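Long-range contact in reticulocyte binding protein (Streptococcus agalactiae COH1, PDB 3FAW), which is a cell-wall-anchored, secreted pullulanase of group B Streptococcus that probably hydrolyses the alpha-1,6 links of pullulan and related alpha-glucans: residues Q727-Y739 with V751-L763. Sequence-based numbering, arbitrary orientation.
Sequences QGDIKEKDLVIAY and VFVNADSKARNVL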
loop_
_atom_site.group_PDB
_atom_site.type_symbol
_atom_site.label_atom_id
_atom_site.label_comp_id
_atom_site.label_asym_id
_atom_site.label_seq_id
_atom_site.Cartn_x
_atom_site.Cartn_y
_atom_site.Cartn_z
ATOM N N GLN A 727 -36.040 -15.660 -15.092
ATOM C CA GLN A 727 -36.930 -15.762 -13.935
ATOM C C GLN A 727 -37.678 -14.444 -13.764
ATOM O O GLN A 727 -37.066 -13.415 -13.470
ATOM C CB GLN A 727 -36.131 -16.069 -12.663
ATOM C CG GLN A 727 -35.376 -17.385 -12.706
ATOM C CD GLN A 727 -36.300 -18.590 -12.758
ATOM O OE1 GLN A 727 -37.196 -18.735 -11.925
ATOM N NE2 GLN A 727 -36.083 -19.460 -13.734
ATOM N N GLY A 728 -38.997 -14.477 -13.940
ATOM C CA GLY A 728 -39.794 -13.250 -13.968
ATOM C C GLY A 728 -39.326 -12.335 -15.086
ATOM O O GLY A 728 -39.114 -12.792 -16.207
ATOM N N ASP A 729 -39.127 -11.052 -14.776
ATOM C CA ASP A 729 -38.702 -10.070 -15.783
ATOM C C ASP A 729 -37.182 -9.815 -15.803
ATOM O O ASP A 729 -36.722 -8.833 -16.384
ATOM C CB ASP A 729 -39.472 -8.753 -15.603
ATOM C CG ASP A 729 -39.102 -8.014 -14.327
ATOM O OD1 ASP A 729 -38.304 -8.543 -13.529
ATOM O OD2 ASP A 729 -39.623 -6.900 -14.120
ATOM N N ILE A 730 -36.415 -10.709 -15.178
ATOM C CA ILE A 730 -34.958 -10.587 -15.117
ATOM C C ILE A 730 -34.323 -10.826 -16.492
ATOM O O ILE A 730 -34.587 -11.845 -17.136
ATOM C CB ILE A 730 -34.364 -11.582 -14.087
ATOM C CG1 ILE A 730 -34.768 -11.181 -12.664
ATOM C CG2 ILE A 730 -32.847 -11.653 -14.194
ATOM C CD1 ILE A 730 -34.170 -9.858 -12.196
ATOM N N LYS A 731 -33.499 -9.879 -16.937
ATOM C CA LYS A 731 -32.819 -9.985 -18.229
ATOM C C LYS A 731 -31.342 -10.316 -18.015
ATOM O O LYS A 731 -30.852 -10.263 -16.885
ATOM C CB LYS A 731 -32.976 -8.689 -19.029
ATOM C CG LYS A 731 -34.425 -8.219 -19.211
ATOM C CD LYS A 731 -35.296 -9.261 -19.907
ATOM C CE LYS A 731 -36.738 -8.785 -20.071
ATOM N NZ LYS A 731 -37.551 -9.731 -20.896
ATOM N N GLU A 732 -30.644 -10.668 -19.095
ATOM C CA GLU A 732 -29.236 -11.091 -19.002
ATOM C C GLU A 732 -28.362 -9.978 -18.418
ATOM O O GLU A 732 -27.547 -10.231 -17.535
ATOM C CB GLU A 732 -28.690 -11.554 -20.359
ATOM C CG GLU A 732 -27.373 -12.322 -20.251
ATOM C CD GLU A 732 -26.935 -12.967 -21.558
ATOM O OE1 GLU A 732 -27.412 -12.551 -22.637
ATOM O OE2 GLU A 732 -26.099 -13.896 -21.504
ATOM N N LYS A 733 -28.544 -8.755 -18.917
ATOM C CA LYS A 733 -27.971 -7.561 -18.293
ATOM C C LYS A 733 -29.085 -6.839 -17.548
ATOM O O LYS A 733 -30.115 -6.515 -18.142
ATOM C CB LYS A 733 -27.359 -6.629 -19.341
ATOM C CG LYS A 733 -26.143 -7.202 -20.054
ATOM C CD LYS A 733 -25.543 -6.181 -21.006
ATOM C CE LYS A 733 -24.253 -6.680 -21.626
ATOM N NZ LYS A 733 -23.636 -5.654 -22.513
ATOM N N ASP A 734 -28.904 -6.599 -16.254
ATOM C CA ASP A 734 -29.972 -5.989 -15.457
ATOM C C ASP A 734 -29.449 -5.151 -14.288
ATOM O O ASP A 734 -28.234 -5.026 -14.096
ATOM C CB ASP A 734 -30.938 -7.077 -14.960
ATOM C CG ASP A 734 -32.395 -6.671 -15.094
ATOM O OD1 ASP A 734 -32.707 -5.494 -14.810
ATOM O OD2 ASP A 734 -33.227 -7.530 -15.475
ATOM N N LEU A 735 -30.386 -4.554 -13.542
ATOM C CA LEU A 735 -30.091 -3.679 -12.396
ATOM C C LEU A 735 -30.665 -4.204 -11.076
ATOM O O LEU A 735 -30.626 -3.513 -10.061
ATOM C CB LEU A 735 -30.657 -2.277 -12.652
ATOM C CG LEU A 735 -30.071 -1.491 -13.825
ATOM C CD1 LEU A 735 -30.924 -0.269 -14.115
ATOM C CD2 LEU A 735 -28.633 -1.090 -13.543
ATOM N N VAL A 736 -31.207 -5.418 -11.094
ATOM C CA VAL A 736 -31.653 -6.082 -9.865
ATOM C C VAL A 736 -30.977 -7.446 -9.768
ATOM O O VAL A 736 -30.759 -8.111 -10.782
ATOM C CB VAL A 736 -33.202 -6.228 -9.801
ATOM C CG1 VAL A 736 -33.740 -6.807 -11.083
ATOM C CG2 VAL A 736 -33.625 -7.086 -8.595
ATOM N N ILE A 737 -30.622 -7.844 -8.551
ATOM C CA ILE A 737 -30.032 -9.159 -8.311
ATOM C C ILE A 737 -30.417 -9.674 -6.924
ATOM O O ILE A 737 -30.612 -8.897 -5.991
ATOM C CB ILE A 737 -28.479 -9.138 -8.476
ATOM C CG1 ILE A 737 -27.926 -10.560 -8.622
ATOM C CG2 ILE A 737 -27.803 -8.418 -7.306
ATOM C CD1 ILE A 737 -26.478 -10.602 -9.058
ATOM N N ALA A 738 -30.541 -10.991 -6.807
ATOM C CA ALA A 738 -30.823 -11.628 -5.520
ATOM C C ALA A 738 -30.056 -12.936 -5.409
ATOM O O ALA A 738 -29.958 -13.682 -6.382
ATOM C CB ALA A 738 -32.315 -11.876 -5.360
ATOM N N TYR A 739 -29.512 -13.204 -4.225
ATOM C CA TYR A 739 -28.755 -14.433 -3.984
ATOM C C TYR A 739 -28.950 -14.975 -2.579
ATOM O O TYR A 739 -29.215 -14.227 -1.642
ATOM C CB TYR A 739 -27.257 -14.238 -4.254
ATOM C CG TYR A 739 -26.655 -12.976 -3.680
ATOM C CD1 TYR A 739 -25.956 -12.989 -2.471
ATOM C CD2 TYR A 739 -26.762 -11.770 -4.363
ATOM C CE1 TYR A 739 -25.390 -11.824 -1.959
ATOM C CE2 TYR A 739 -26.211 -10.612 -3.861
ATOM C CZ TYR A 739 -25.521 -10.638 -2.666
ATOM O OH TYR A 739 -24.976 -9.463 -2.193
ATOM N N VAL A 751 -30.193 -12.286 0.119
ATOM C CA VAL A 751 -29.950 -10.859 -0.121
ATOM C C VAL A 751 -30.582 -10.421 -1.444
ATOM O O VAL A 751 -30.333 -11.030 -2.485
ATOM C CB VAL A 751 -28.433 -10.547 -0.193
ATOM C CG1 VAL A 751 -28.198 -9.034 -0.287
ATOM C CG2 VAL A 751 -27.698 -11.136 1.008
ATOM N N PHE A 752 -31.392 -9.364 -1.390
ATOM C CA PHE A 752 -32.050 -8.796 -2.568
ATOM C C PHE A 752 -31.601 -7.352 -2.758
ATOM O O PHE A 752 -31.689 -6.556 -1.825
ATOM C CB PHE A 752 -33.570 -8.817 -2.396
ATOM C CG PHE A 752 -34.145 -10.188 -2.149
ATOM C CD1 PHE A 752 -34.655 -10.940 -3.198
ATOM C CD2 PHE A 752 -34.196 -10.715 -0.866
ATOM C CE1 PHE A 752 -35.191 -12.197 -2.975
ATOM C CE2 PHE A 752 -34.728 -11.969 -0.635
ATOM C CZ PHE A 752 -35.228 -12.711 -1.692
ATOM N N VAL A 753 -31.123 -7.017 -3.957
ATOM C CA VAL A 753 -30.724 -5.639 -4.286
ATOM C C VAL A 753 -31.429 -5.162 -5.554
ATOM O O VAL A 753 -31.063 -5.568 -6.662
ATOM C CB VAL A 753 -29.194 -5.520 -4.496
ATOM C CG1 VAL A 753 -28.821 -4.120 -4.977
ATOM C CG2 VAL A 753 -28.445 -5.860 -3.208
ATOM N N ASN A 754 -32.451 -4.324 -5.387
ATOM C CA ASN A 754 -33.071 -3.637 -6.515
ATOM C C ASN A 754 -32.390 -2.285 -6.731
ATOM O O ASN A 754 -32.707 -1.306 -6.054
ATOM C CB ASN A 754 -34.578 -3.443 -6.305
ATOM C CG ASN A 754 -35.269 -2.830 -7.526
ATOM O OD1 ASN A 754 -34.674 -2.721 -8.600
ATOM N ND2 ASN A 754 -36.528 -2.432 -7.363
ATOM N N ALA A 755 -31.453 -2.246 -7.674
ATOM C CA ALA A 755 -30.772 -1.007 -8.042
ATOM C C ALA A 755 -31.493 -0.273 -9.179
ATOM O O ALA A 755 -30.983 0.723 -9.693
ATOM C CB ALA A 755 -29.319 -1.294 -8.435
ATOM N N ASP A 756 -32.669 -0.768 -9.571
ATOM C CA ASP A 756 -33.470 -0.125 -10.612
ATOM C C ASP A 756 -34.216 1.066 -10.024
ATOM O O ASP A 756 -34.455 1.132 -8.815
ATOM C CB ASP A 756 -34.460 -1.122 -11.230
ATOM C CG ASP A 756 -34.935 -0.708 -12.623
ATOM O OD1 ASP A 756 -34.648 0.424 -13.062
ATOM O OD2 ASP A 756 -35.606 -1.522 -13.284
ATOM N N SER A 757 -34.580 2.002 -10.898
ATOM C CA SER A 757 -35.293 3.223 -10.523
ATOM C C SER A 757 -36.817 3.046 -10.540
ATOM O O SER A 757 -37.559 4.015 -10.392
ATOM C CB SER A 757 -34.883 4.367 -11.459
ATOM O OG SER A 757 -35.039 3.998 -12.819
ATOM N N LYS A 758 -37.275 1.809 -10.733
ATOM C CA LYS A 758 -38.682 1.444 -10.578
ATOM C C LYS A 758 -38.760 0.202 -9.696
ATOM O O LYS A 758 -37.776 -0.524 -9.555
ATOM C CB LYS A 758 -39.322 1.147 -11.938
ATOM C CG LYS A 758 -38.632 0.034 -12.717
ATOM C CD LYS A 758 -39.357 -0.297 -14.004
ATOM C CE LYS A 758 -38.609 -1.368 -14.779
ATOM N NZ LYS A 758 -39.442 -1.930 -15.867
ATOM N N ALA A 759 -39.928 -0.039 -9.110
ATOM C CA ALA A 759 -40.151 -1.244 -8.316
ATOM C C ALA A 759 -40.003 -2.492 -9.187
ATOM O O ALA A 759 -40.286 -2.451 -10.391
ATOM C CB ALA A 759 -41.529 -1.207 -7.669
ATOM N N ARG A 760 -39.537 -3.586 -8.581
ATOM C CA ARG A 760 -39.349 -4.858 -9.287
ATOM C C ARG A 760 -39.876 -6.027 -8.467
ATOM O O ARG A 760 -39.612 -6.119 -7.267
ATOM C CB ARG A 760 -37.871 -5.100 -9.603
ATOM C CG ARG A 760 -37.214 -4.038 -10.475
ATOM C CD ARG A 760 -37.740 -4.050 -11.906
ATOM N NE ARG A 760 -37.342 -5.258 -12.628
ATOM C CZ ARG A 760 -36.160 -5.444 -13.215
ATOM N NH1 ARG A 760 -35.221 -4.508 -13.172
ATOM N NH2 ARG A 760 -35.906 -6.581 -13.849
ATOM N N ASN A 761 -40.621 -6.910 -9.127
ATOM C CA ASN A 761 -41.057 -8.174 -8.533
ATOM C C ASN A 761 -39.986 -9.232 -8.764
ATOM O O ASN A 761 -39.633 -9.512 -9.910
ATOM C CB ASN A 761 -42.389 -8.629 -9.146
ATOM C CG ASN A 761 -42.863 -9.979 -8.609
ATOM O OD1 ASN A 761 -42.322 -11.027 -8.965
ATOM N ND2 ASN A 761 -43.897 -9.957 -7.777
ATOM N N VAL A 762 -39.467 -9.802 -7.679
ATOM C CA VAL A 762 -38.487 -10.889 -7.753
ATOM C C VAL A 762 -39.182 -12.235 -7.534
ATOM O O VAL A 762 -39.735 -12.488 -6.464
ATOM C CB VAL A 762 -37.370 -10.711 -6.703
ATOM C CG1 VAL A 762 -36.403 -11.887 -6.740
ATOM C CG2 VAL A 762 -36.620 -9.405 -6.939
ATOM N N LEU A 763 -39.140 -13.095 -8.551
ATOM C CA LEU A 763 -39.780 -14.412 -8.490
ATOM C C LEU A 763 -38.968 -15.394 -7.631
ATOM O O LEU A 763 -37.749 -15.488 -7.768
ATOM C CB LEU A 763 -39.960 -14.965 -9.909
ATOM C CG LEU A 763 -40.649 -16.320 -10.097
ATOM C CD1 LEU A 763 -42.043 -16.351 -9.470
ATOM C CD2 LEU A 763 -40.725 -16.643 -11.579
HETATM O O HOH W 1 -37.544 -12.296 -10.901
HETATM O O HOH W 2 -40.691 -10.099 -12.605
HETATM O O HOH W 3 -37.450 -9.648 -11.357
HETATM O O HOH W 4 -38.265 -4.664 -15.607
#
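Arg-760 reaches between two aspartates of 727-739 and binds both. It grips Asp-734 end-on: NH1 bonds OD1 at 3.2 Å and NH2 bonds OD2. These two bonds are nearly straight and lie in the guanidinium plane. The carboxylate is turned 31° from that plane. Asp-729 is held side-on, by NE and NH2, and its carboxylate stands much steeper, at 72°. NH2 meets OD1 of Asp-729 from above the carboxylate plane, at 3.1 Å. Within its own segment, Arg-760 NH1 also forms a salt bridge with Asp-756 OD2. Three carboxylates thus gather round the edge of one buried guanidinium, whose positive charge probably offsets their crowding. Asp-734 is itself fixed by backbone amides: Lys-731 N bonds OD2 and Leu-735 N bonds OD1, each on the anti lone pair.

Val-736 CG1 lies over one face of the guanidinium, 3.4 Å from Arg-760 NH1. With chi1 at 49°, CG1 sits between the backbone N and the carbonyl carbon, while CG2 turns to Val-762 CG2. Val-736 belongs to an antiparallel beta hairpin, strands 736-742 and 748-754, in the C-terminal beta domain that follows the catalytic TIM barrel. It forms a non-hydrogen-bonded pair with Asn-754. Ile-737 with Val-753 and Tyr-739 with Val-751 are the hydrogen-bonded pairs.

On the face with Ile-737 and Tyr-739, the side chains of Val-751 and Tyr-739 run side by side. Val-751 CB sits over one face of the tyrosine ring, toward its rim, in a CH-pi contact, 4.0 Å from the centroid. Tyr-739 OH bonds Thr-610, and Val-751 and Val-753 rest on helix 590-609 of the barrel. On the other face, Ala-738 CB touches Phe-752 CD1 at 3.3 Å. Waters bridge the turn at Gln-727 to Ile-730 to strand 760-763; one donates to both Asp-729 OD1 and Asn-761 O.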